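Local coordinates for protein putative alpha-N-acetylgalactosaminidase (Bacillus halodurans C-125, PDB 3CC1) that probably hydrolyses terminal alpha-N-acetylgalactosamine residues from glycoconjugates, as a member of the alpha-galactosidase A-like glycoside hydrolases, at residues E3-M14 and L338-N347; N365-F373 and S424-D432. All coordinates share one frame; numbering follows the deposited sequence.

How the contacts relate
From the N terminus the chain first runs through 3-14, the irregular lead-in to barrel strand 14-17, and meets its partner only after the TIM-barrel domain has been built: contact 1 brings helix 335-343 and the start of strand 345-353 back onto that lead-in, closing a loop of more than 300 residues. Contact 2 follows in series, neither nested nor crossed, and closes a much shorter loop of 50 residues within the C-terminal beta sandwich. Their centres lie about 16 Å apart. Ile340 bridges them, its CD1 packing 3.6 Å from CD1 of Tyr369 and also against SE of Met426, so that helix 335-343 faces the N-terminal segment and the sandwich sheet alike.

Contact 1 (E3-M14 and L338-N347); sequences EVNRLSALTPPM and LSINQKSVLN
Segment 3-14 has no regular helix or strand and runs past the last turn of the helix and the chain leaving it, with Glu3 beside Leu346, Asn5 beside Lys343 and Thr11 beside Gln342; the one backbone-to-backbone bond across, Leu346 N to Glu3 O, is 2.8 Å. Asn5 binds the carbonyls at the helix end. Its ND2 gives a hydrogen bond of 2.9 Å to Gln342 O, which lies near the amide plane, while OD1 takes a water that also donates to Lys343 O. A chi1 of 69° places Asn5 CG between its own backbone N and carbonyl carbon, and leaves CB against Ser344 O.

Gln342 is gripped at both ends of its amide. Thr11 OG1 donates to OE1 over 2.6 Å, coming from above the carbonyl plane, and NE2 spends its two hydrogens on Pro12 O, at 2.9 Å and 162°, and on Asn341 OD1, so the amide can hardly turn over; Asn341 ND2 in turn donates to Ser313 O. The bend at chi2 (-69°) folds the Gln342 chain back, and Met14, a selenomethionine, lays SE 3.5 Å from Gln342 CD while CE reaches Leu338 CD2. This is the seam between the TIM barrel and the C-terminal beta sandwich: Met14 opens the first barrel strand, and Val345 begins the first strand of the sandwich sheet.

Two positive groups come close at the outer side, Arg6 NH2 and Lys343 NZ standing 3.4 Å apart as two donors; Arg6 NH1 is tied to Ala9 O within the Leu7-Leu10 type I' turn, and Thr11 CG2 sits over the centre of the guanidinium face. At the other end Glu3 rests CG near Asn347 O, and its carboxylate makes a salt bridge through OE2 to Arg348 of the second subunit.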
loop_
_atom_site.group_PDB
_atom_site.type_symbol
_atom_site.label_atom_id
_atom_site.label_comp_id
_atom_site.label_asym_id
_atom_site.label_seq_id
_atom_site.Cartn_x
_atom_site.Cartn_y
_atom_site.Cartn_z
ATOM N N GLU A 3 -5.919 -24.954 -7.183
ATOM C CA GLU A 3 -6.581 -25.796 -6.166
ATOM C C GLU A 3 -6.502 -27.304 -6.377
ATOM O O GLU A 3 -7.285 -28.055 -5.788
ATOM C CB GLU A 3 -8.069 -25.414 -6.091
ATOM C CG GLU A 3 -8.375 -24.001 -5.563
ATOM C CD GLU A 3 -9.868 -23.773 -5.362
ATOM O OE1 GLU A 3 -10.674 -24.727 -5.537
ATOM O OE2 GLU A 3 -10.260 -22.636 -5.016
ATOM N N VAL A 4 -5.567 -27.743 -7.210
ATOM C CA VAL A 4 -5.339 -29.159 -7.465
ATOM C C VAL A 4 -3.931 -29.569 -7.056
ATOM O O VAL A 4 -3.017 -28.768 -7.039
ATOM C CB VAL A 4 -5.655 -29.547 -8.939
ATOM C CG1 VAL A 4 -7.146 -29.295 -9.226
ATOM C CG2 VAL A 4 -4.705 -28.816 -9.972
ATOM N N ASN A 5 -3.763 -30.841 -6.726
ATOM C CA ASN A 5 -2.457 -31.357 -6.314
ATOM C C ASN A 5 -1.742 -32.034 -7.496
ATOM O O ASN A 5 -0.581 -32.413 -7.401
ATOM C CB ASN A 5 -2.613 -32.355 -5.177
ATOM C CG ASN A 5 -3.279 -33.641 -5.630
ATOM O OD1 ASN A 5 -4.436 -33.622 -6.044
ATOM N ND2 ASN A 5 -2.550 -34.753 -5.574
ATOM N N ARG A 6 -2.471 -32.217 -8.590
ATOM C CA ARG A 6 -1.915 -32.814 -9.796
ATOM C C ARG A 6 -2.160 -31.972 -11.011
ATOM O O ARG A 6 -3.269 -31.500 -11.292
ATOM C CB ARG A 6 -2.472 -34.214 -10.034
ATOM C CG ARG A 6 -1.577 -35.292 -9.473
ATOM C CD ARG A 6 -2.072 -36.717 -9.730
ATOM N NE ARG A 6 -1.707 -37.563 -8.582
ATOM C CZ ARG A 6 -0.509 -38.129 -8.373
ATOM N NH1 ARG A 6 0.490 -38.018 -9.252
ATOM N NH2 ARG A 6 -0.319 -38.836 -7.263
ATOM N N LEU A 7 -1.088 -31.818 -11.756
ATOM C CA LEU A 7 -1.111 -31.142 -13.043
ATOM C C LEU A 7 -0.409 -32.060 -14.023
ATOM O O LEU A 7 0.695 -32.540 -13.774
ATOM C CB LEU A 7 -0.434 -29.765 -12.966
ATOM C CG LEU A 7 -1.106 -28.687 -12.113
ATOM C CD1 LEU A 7 -0.225 -27.450 -12.000
ATOM C CD2 LEU A 7 -2.466 -28.357 -12.670
ATOM N N SER A 8 -1.080 -32.332 -15.128
ATOM C CA SER A 8 -0.605 -33.336 -16.084
ATOM C C SER A 8 -0.094 -34.570 -15.360
ATOM O O SER A 8 0.937 -35.106 -15.682
ATOM C CB SER A 8 0.473 -32.743 -16.982
ATOM O OG SER A 8 0.042 -31.479 -17.512
ATOM N N ALA A 9 -0.842 -35.012 -14.363
ATOM C CA ALA A 9 -0.549 -36.289 -13.706
ATOM C C ALA A 9 0.591 -36.223 -12.681
ATOM O O ALA A 9 0.867 -37.210 -12.019
ATOM C CB ALA A 9 -0.243 -37.363 -14.747
ATOM N N LEU A 10 1.229 -35.070 -12.520
ATOM C CA LEU A 10 2.330 -34.954 -11.548
ATOM C C LEU A 10 1.971 -34.017 -10.420
ATOM O O LEU A 10 1.127 -33.157 -10.580
ATOM C CB LEU A 10 3.608 -34.474 -12.214
ATOM C CG LEU A 10 4.065 -35.390 -13.378
ATOM C CD1 LEU A 10 5.231 -34.798 -14.121
ATOM C CD2 LEU A 10 4.355 -36.865 -12.934
ATOM N N THR A 11 2.634 -34.226 -9.290
ATOM C CA THR A 11 2.479 -33.422 -8.118
ATOM C C THR A 11 3.642 -32.435 -8.027
ATOM O O THR A 11 4.551 -32.458 -8.857
ATOM C CB THR A 11 2.427 -34.313 -6.874
ATOM O OG1 THR A 11 3.685 -34.975 -6.735
ATOM C CG2 THR A 11 1.270 -35.336 -6.982
ATOM N N PRO A 12 3.578 -31.505 -7.081
ATOM C CA PRO A 12 4.663 -30.484 -7.069
ATOM C C PRO A 12 6.021 -31.145 -6.861
ATOM O O PRO A 12 6.141 -32.049 -6.042
ATOM C CB PRO A 12 4.302 -29.593 -5.891
ATOM C CG PRO A 12 2.785 -29.741 -5.738
ATOM C CD PRO A 12 2.416 -31.116 -6.259
ATOM N N PRO A 13 7.037 -30.729 -7.631
ATOM C CA PRO A 13 8.378 -31.299 -7.446
ATOM C C PRO A 13 8.908 -31.123 -6.028
ATOM O O PRO A 13 8.747 -30.072 -5.408
ATOM C CB PRO A 13 9.237 -30.501 -8.454
ATOM C CG PRO A 13 8.275 -30.073 -9.513
ATOM C CD PRO A 13 6.988 -29.792 -8.777
HETATM N N MSE A 14 9.515 -32.193 -5.545
HETATM C CA MSE A 14 10.255 -32.223 -4.303
HETATM C C MSE A 14 11.686 -32.676 -4.575
HETATM O O MSE A 14 11.930 -33.716 -5.225
HETATM C CB MSE A 14 9.594 -33.205 -3.316
HETATM C CG MSE A 14 8.187 -32.790 -2.855
HETATM SE SE MSE A 14 7.372 -34.111 -1.746
HETATM C CE MSE A 14 8.751 -34.292 -0.372
ATOM N N LEU A 338 3.779 -33.074 4.230
ATOM C CA LEU A 338 4.085 -33.379 2.849
ATOM C C LEU A 338 2.828 -33.776 2.120
ATOM O O LEU A 338 2.630 -33.477 0.952
ATOM C CB LEU A 338 5.113 -34.503 2.758
ATOM C CG LEU A 338 6.521 -34.205 3.320
ATOM C CD1 LEU A 338 7.425 -35.470 3.192
ATOM C CD2 LEU A 338 7.102 -32.934 2.670
ATOM N N SER A 339 1.951 -34.464 2.830
ATOM C CA SER A 339 0.704 -34.849 2.224
ATOM C C SER A 339 -0.211 -33.641 1.873
ATOM O O SER A 339 -0.952 -33.655 0.875
ATOM C CB SER A 339 0.022 -35.846 3.135
ATOM O OG SER A 339 -1.294 -35.991 2.690
ATOM N N ILE A 340 -0.123 -32.574 2.651
ATOM C CA ILE A 340 -0.837 -31.328 2.300
ATOM C C ILE A 340 -0.308 -30.819 0.952
ATOM O O ILE A 340 -1.083 -30.556 0.022
ATOM C CB ILE A 340 -0.739 -30.238 3.414
ATOM C CG1 ILE A 340 -1.395 -30.764 4.684
ATOM C CG2 ILE A 340 -1.384 -28.935 2.974
ATOM C CD1 ILE A 340 -1.063 -30.037 5.949
ATOM N N ASN A 341 1.018 -30.698 0.855
ATOM C CA ASN A 341 1.670 -30.175 -0.372
ATOM C C ASN A 341 1.418 -31.074 -1.591
ATOM O O ASN A 341 1.217 -30.612 -2.738
ATOM C CB ASN A 341 3.173 -30.059 -0.141
ATOM C CG ASN A 341 3.924 -29.553 -1.376
ATOM O OD1 ASN A 341 4.464 -30.339 -2.155
ATOM N ND2 ASN A 341 3.954 -28.245 -1.549
ATOM N N GLN A 342 1.392 -32.378 -1.342
ATOM C CA GLN A 342 1.375 -33.357 -2.442
ATOM C C GLN A 342 -0.026 -33.887 -2.823
ATOM O O GLN A 342 -0.219 -34.403 -3.942
ATOM C CB GLN A 342 2.260 -34.569 -2.103
ATOM C CG GLN A 342 3.768 -34.287 -2.052
ATOM C CD GLN A 342 4.333 -33.989 -3.429
ATOM O OE1 GLN A 342 4.454 -34.882 -4.243
ATOM N NE2 GLN A 342 4.629 -32.725 -3.696
ATOM N N LYS A 343 -0.970 -33.788 -1.882
ATOM C CA LYS A 343 -2.273 -34.447 -2.044
ATOM C C LYS A 343 -3.521 -33.588 -1.835
ATOM O O LYS A 343 -4.607 -33.967 -2.260
ATOM C CB LYS A 343 -2.347 -35.666 -1.112
ATOM C CG LYS A 343 -1.337 -36.771 -1.438
ATOM C CD LYS A 343 -1.683 -37.489 -2.751
ATOM C CE LYS A 343 -0.591 -38.481 -3.217
ATOM N NZ LYS A 343 0.440 -37.847 -4.096
ATOM N N SER A 344 -3.393 -32.450 -1.165
ATOM C CA SER A 344 -4.591 -31.663 -0.829
ATOM C C SER A 344 -5.167 -30.923 -2.050
ATOM O O SER A 344 -4.493 -30.699 -3.051
ATOM C CB SER A 344 -4.311 -30.711 0.341
ATOM O OG SER A 344 -3.509 -29.635 -0.052
ATOM N N VAL A 345 -6.444 -30.576 -1.935
ATOM C CA VAL A 345 -7.167 -29.854 -2.967
ATOM C C VAL A 345 -7.928 -28.660 -2.385
ATOM O O VAL A 345 -7.971 -28.480 -1.180
ATOM C CB VAL A 345 -8.147 -30.804 -3.715
ATOM C CG1 VAL A 345 -7.364 -31.890 -4.446
ATOM C CG2 VAL A 345 -9.213 -31.405 -2.708
ATOM N N LEU A 346 -8.483 -27.829 -3.242
ATOM C CA LEU A 346 -9.289 -26.679 -2.801
ATOM C C LEU A 346 -8.458 -25.655 -2.010
ATOM O O LEU A 346 -8.961 -24.866 -1.219
ATOM C CB LEU A 346 -10.471 -27.186 -1.981
ATOM C CG LEU A 346 -11.522 -27.976 -2.765
ATOM C CD1 LEU A 346 -12.579 -28.500 -1.785
ATOM C CD2 LEU A 346 -12.140 -27.188 -3.931
ATOM N N ASN A 347 -7.171 -25.684 -2.264
ATOM C CA ASN A 347 -6.183 -24.803 -1.613
ATOM C C ASN A 347 -6.522 -23.350 -1.814
ATOM O O ASN A 347 -6.682 -22.891 -2.938
ATOM C CB ASN A 347 -4.789 -25.105 -2.141
ATOM C CG ASN A 347 -4.463 -26.565 -2.025
ATOM O OD1 ASN A 347 -5.003 -27.369 -2.771
ATOM N ND2 ASN A 347 -3.635 -26.929 -1.029
HETATM O O HOH W 1 -5.777 -35.323 -4.363
#

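Contact 2 (N365-F373 and S424-D432); sequences NGEAYVALF and SMMLKLSPD
Tyr369 and Lys428 lie side by side and point the same way on one face of an antiparallel sheet, part of the C-terminal beta sandwich, where strand segments 368-373 and 424-431 pair with their directions 154° apart. Lys428 CG lies 3.9 Å from Tyr369 CE1. With CG opposite the backbone N (chi1 180°), the lysine chain runs out along the phenol before bending at chi3, and NZ makes a hydrogen bond to an oxygen of a bound polyethylene glycol, probably from the crystallisation liquor.

The phenol turns back to its own strand: Tyr369 OH donates to Glu367 OE2 over 2.6 Å, meeting the lone pair that faces away from the other carboxylate oxygen. Glu367 in turn packs against Lys428, carbon chain to carbon chain. A leucine in place of Tyr369 would probably leave Glu367 OE2 without this donor and remove CE1, the ring atom packed against Lys428 CG. Farther along this face Ala371 CB touches the selenium of Met426, and Phe373 CD2 approaches Ser424 CB; Phe373 also makes an edge-to-face pair with Phe254 and touches helix 298-310, which puts this face against the barrel domain.

Ala368, Val370, Leu372, Met425, Leu427 and Leu429 fill the other face, where Leu372 and Leu427 meet Phe415 of strand 415-419. Here Val370 crosses Leu429 obliquely, its CG2 4.0 Å from both CD1 and CD2 of the leucine, and Leu372 meets Leu427 through their CD1 methyls at 3.8 Å.

Three hydrogen-bonded pairs, Ala368-Leu429, Val370-Leu427 and Leu372-Met425, hold the strands with two bonds each. Leu427 O is shared, taking the N-H of Val370 at 3.0 Å and a CA-H...O contact from Tyr369 CA at 3.2 Å.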
loop_
_atom_site.group_PDB
_atom_site.type_symbol
_atom_site.label_atom_id
_atom_site.label_comp_id
_atom_site.label_asym_id
_atom_site.label_seq_id
_atom_site.Cartn_x
_atom_site.Cartn_y
_atom_site.Cartn_z
ATOM N N ASN A 365 -9.512 -37.651 2.485
ATOM C CA ASN A 365 -9.891 -38.676 3.474
ATOM C C ASN A 365 -10.868 -38.075 4.484
ATOM O O ASN A 365 -10.830 -38.409 5.666
ATOM C CB ASN A 365 -8.643 -39.190 4.224
ATOM C CG ASN A 365 -8.122 -40.542 3.701
ATOM O OD1 ASN A 365 -8.897 -41.470 3.455
ATOM N ND2 ASN A 365 -6.805 -40.662 3.572
ATOM N N GLY A 366 -11.707 -37.153 4.025
ATOM C CA GLY A 366 -12.728 -36.545 4.887
ATOM C C GLY A 366 -12.215 -35.409 5.762
ATOM O O GLY A 366 -12.969 -34.791 6.487
ATOM N N GLU A 367 -10.921 -35.123 5.688
ATOM C CA GLU A 367 -10.317 -34.103 6.524
ATOM C C GLU A 367 -10.070 -32.779 5.788
ATOM O O GLU A 367 -10.059 -32.705 4.575
ATOM C CB GLU A 367 -9.008 -34.620 7.156
ATOM C CG GLU A 367 -7.729 -34.449 6.325
ATOM C CD GLU A 367 -7.457 -35.569 5.326
ATOM O OE1 GLU A 367 -8.423 -36.232 4.892
ATOM O OE2 GLU A 367 -6.266 -35.755 4.941
ATOM N N ALA A 368 -9.926 -31.736 6.584
ATOM C CA ALA A 368 -9.513 -30.438 6.094
ATOM C C ALA A 368 -8.292 -29.953 6.883
ATOM O O ALA A 368 -7.877 -30.560 7.875
ATOM C CB ALA A 368 -10.661 -29.460 6.172
ATOM N N TYR A 369 -7.687 -28.898 6.352
ATOM C CA TYR A 369 -6.480 -28.299 6.907
ATOM C C TYR A 369 -6.647 -26.806 6.940
ATOM O O TYR A 369 -7.200 -26.220 5.997
ATOM C CB TYR A 369 -5.255 -28.649 6.048
ATOM C CG TYR A 369 -5.042 -30.121 5.947
ATOM C CD1 TYR A 369 -4.419 -30.807 6.976
ATOM C CD2 TYR A 369 -5.480 -30.827 4.855
ATOM C CE1 TYR A 369 -4.239 -32.112 6.919
ATOM C CE2 TYR A 369 -5.283 -32.171 4.779
ATOM C CZ TYR A 369 -4.668 -32.805 5.827
ATOM O OH TYR A 369 -4.471 -34.167 5.816
ATOM N N VAL A 370 -6.217 -26.212 8.057
ATOM C CA VAL A 370 -6.188 -24.780 8.210
ATOM C C VAL A 370 -4.813 -24.341 8.713
ATOM O O VAL A 370 -4.297 -24.857 9.694
ATOM C CB VAL A 370 -7.334 -24.268 9.163
ATOM C CG1 VAL A 370 -7.176 -22.788 9.462
ATOM C CG2 VAL A 370 -8.730 -24.564 8.559
ATOM N N ALA A 371 -4.228 -23.380 8.011
ATOM C CA ALA A 371 -2.978 -22.767 8.414
ATOM C C ALA A 371 -3.273 -21.351 8.945
ATOM O O ALA A 371 -3.837 -20.498 8.230
ATOM C CB ALA A 371 -1.978 -22.732 7.221
ATOM N N LEU A 372 -2.862 -21.125 10.182
ATOM C CA LEU A 372 -2.998 -19.843 10.859
ATOM C C LEU A 372 -1.630 -19.205 11.109
ATOM O O LEU A 372 -0.729 -19.861 11.589
ATOM C CB LEU A 372 -3.753 -20.015 12.200
ATOM C CG LEU A 372 -5.159 -20.623 12.133
ATOM C CD1 LEU A 372 -5.694 -21.025 13.547
ATOM C CD2 LEU A 372 -6.126 -19.683 11.364
ATOM N N PHE A 373 -1.481 -17.913 10.784
ATOM C CA PHE A 373 -0.181 -17.288 10.781
ATOM C C PHE A 373 -0.194 -15.953 11.518
ATOM O O PHE A 373 -1.003 -15.084 11.203
ATOM C CB PHE A 373 0.267 -16.978 9.326
ATOM C CG PHE A 373 0.375 -18.171 8.419
ATOM C CD1 PHE A 373 -0.705 -18.558 7.648
ATOM C CD2 PHE A 373 1.565 -18.852 8.272
ATOM C CE1 PHE A 373 -0.598 -19.607 6.759
ATOM C CE2 PHE A 373 1.670 -19.928 7.386
ATOM C CZ PHE A 373 0.583 -20.286 6.626
ATOM N N SER A 424 3.252 -19.829 13.484
ATOM C CA SER A 424 2.071 -20.292 12.817
ATOM C C SER A 424 1.638 -21.646 13.406
ATOM O O SER A 424 2.340 -22.269 14.198
ATOM C CB SER A 424 2.286 -20.435 11.320
ATOM O OG SER A 424 3.336 -21.346 11.044
HETATM N N MSE A 425 0.454 -22.065 13.010
HETATM C CA MSE A 425 -0.028 -23.379 13.372
HETATM C C MSE A 425 -0.730 -24.017 12.208
HETATM O O MSE A 425 -1.634 -23.413 11.593
HETATM C CB MSE A 425 -1.001 -23.241 14.518
HETATM C CG MSE A 425 -1.863 -24.481 14.574
HETATM SE SE MSE A 425 -0.979 -25.786 15.727
HETATM C CE MSE A 425 -2.077 -24.888 17.042
HETATM N N MSE A 426 -0.359 -25.264 11.920
HETATM C CA MSE A 426 -1.068 -26.054 10.923
HETATM C C MSE A 426 -2.019 -27.047 11.601
HETATM O O MSE A 426 -1.597 -27.897 12.396
HETATM C CB MSE A 426 -0.074 -26.769 10.008
HETATM C CG MSE A 426 -0.727 -27.616 8.943
HETATM SE SE MSE A 426 -1.557 -26.574 7.556
HETATM C CE MSE A 426 -0.035 -26.341 6.339
ATOM N N LEU A 427 -3.315 -26.885 11.317
ATOM C CA LEU A 427 -4.345 -27.718 11.918
ATOM C C LEU A 427 -4.897 -28.717 10.914
ATOM O O LEU A 427 -5.046 -28.416 9.718
ATOM C CB LEU A 427 -5.507 -26.875 12.456
ATOM C CG LEU A 427 -5.216 -25.717 13.418
ATOM C CD1 LEU A 427 -6.373 -24.765 13.474
ATOM C CD2 LEU A 427 -4.933 -26.262 14.810
ATOM N N LYS A 428 -5.154 -29.916 11.421
ATOM C CA LYS A 428 -6.022 -30.882 10.734
ATOM C C LYS A 428 -7.364 -30.900 11.417
ATOM O O LYS A 428 -7.447 -31.011 12.640
ATOM C CB LYS A 428 -5.432 -32.290 10.747
ATOM C CG LYS A 428 -6.318 -33.332 10.039
ATOM C CD LYS A 428 -5.603 -34.635 9.782
ATOM C CE LYS A 428 -5.601 -35.576 10.960
ATOM N NZ LYS A 428 -4.818 -36.826 10.621
ATOM N N LEU A 429 -8.415 -30.795 10.612
ATOM C CA LEU A 429 -9.770 -30.846 11.093
ATOM C C LEU A 429 -10.345 -32.163 10.648
ATOM O O LEU A 429 -10.530 -32.370 9.445
ATOM C CB LEU A 429 -10.606 -29.715 10.484
ATOM C CG LEU A 429 -10.409 -28.267 10.910
ATOM C CD1 LEU A 429 -8.976 -27.883 10.829
ATOM C CD2 LEU A 429 -11.240 -27.336 10.068
ATOM N N SER A 430 -10.600 -33.074 11.575
ATOM C CA SER A 430 -11.250 -34.318 11.171
ATOM C C SER A 430 -12.641 -34.443 11.750
ATOM O O SER A 430 -12.977 -33.785 12.723
ATOM C CB SER A 430 -10.381 -35.575 11.450
ATOM O OG SER A 430 -9.817 -35.574 12.735
ATOM N N PRO A 431 -13.467 -35.277 11.123
ATOM C CA PRO A 431 -14.805 -35.454 11.585
ATOM C C PRO A 431 -14.848 -35.893 13.035
ATOM O O PRO A 431 -14.009 -36.667 13.504
ATOM C CB PRO A 431 -15.382 -36.532 10.667
ATOM C CG PRO A 431 -14.324 -36.932 9.730
ATOM C CD PRO A 431 -13.097 -36.166 10.012
ATOM N N ASP A 432 -15.808 -35.344 13.746
ATOM C CA ASP A 432 -15.984 -35.655 15.133
ATOM C C ASP A 432 -16.355 -37.119 15.232
ATOM O O ASP A 432 -17.265 -37.599 14.554
ATOM C CB ASP A 432 -17.119 -34.847 15.713
ATOM C CG ASP A 432 -17.169 -34.923 17.201
ATOM O OD1 ASP A 432 -16.084 -34.857 17.830
ATOM O OD2 ASP A 432 -18.312 -34.991 17.724
#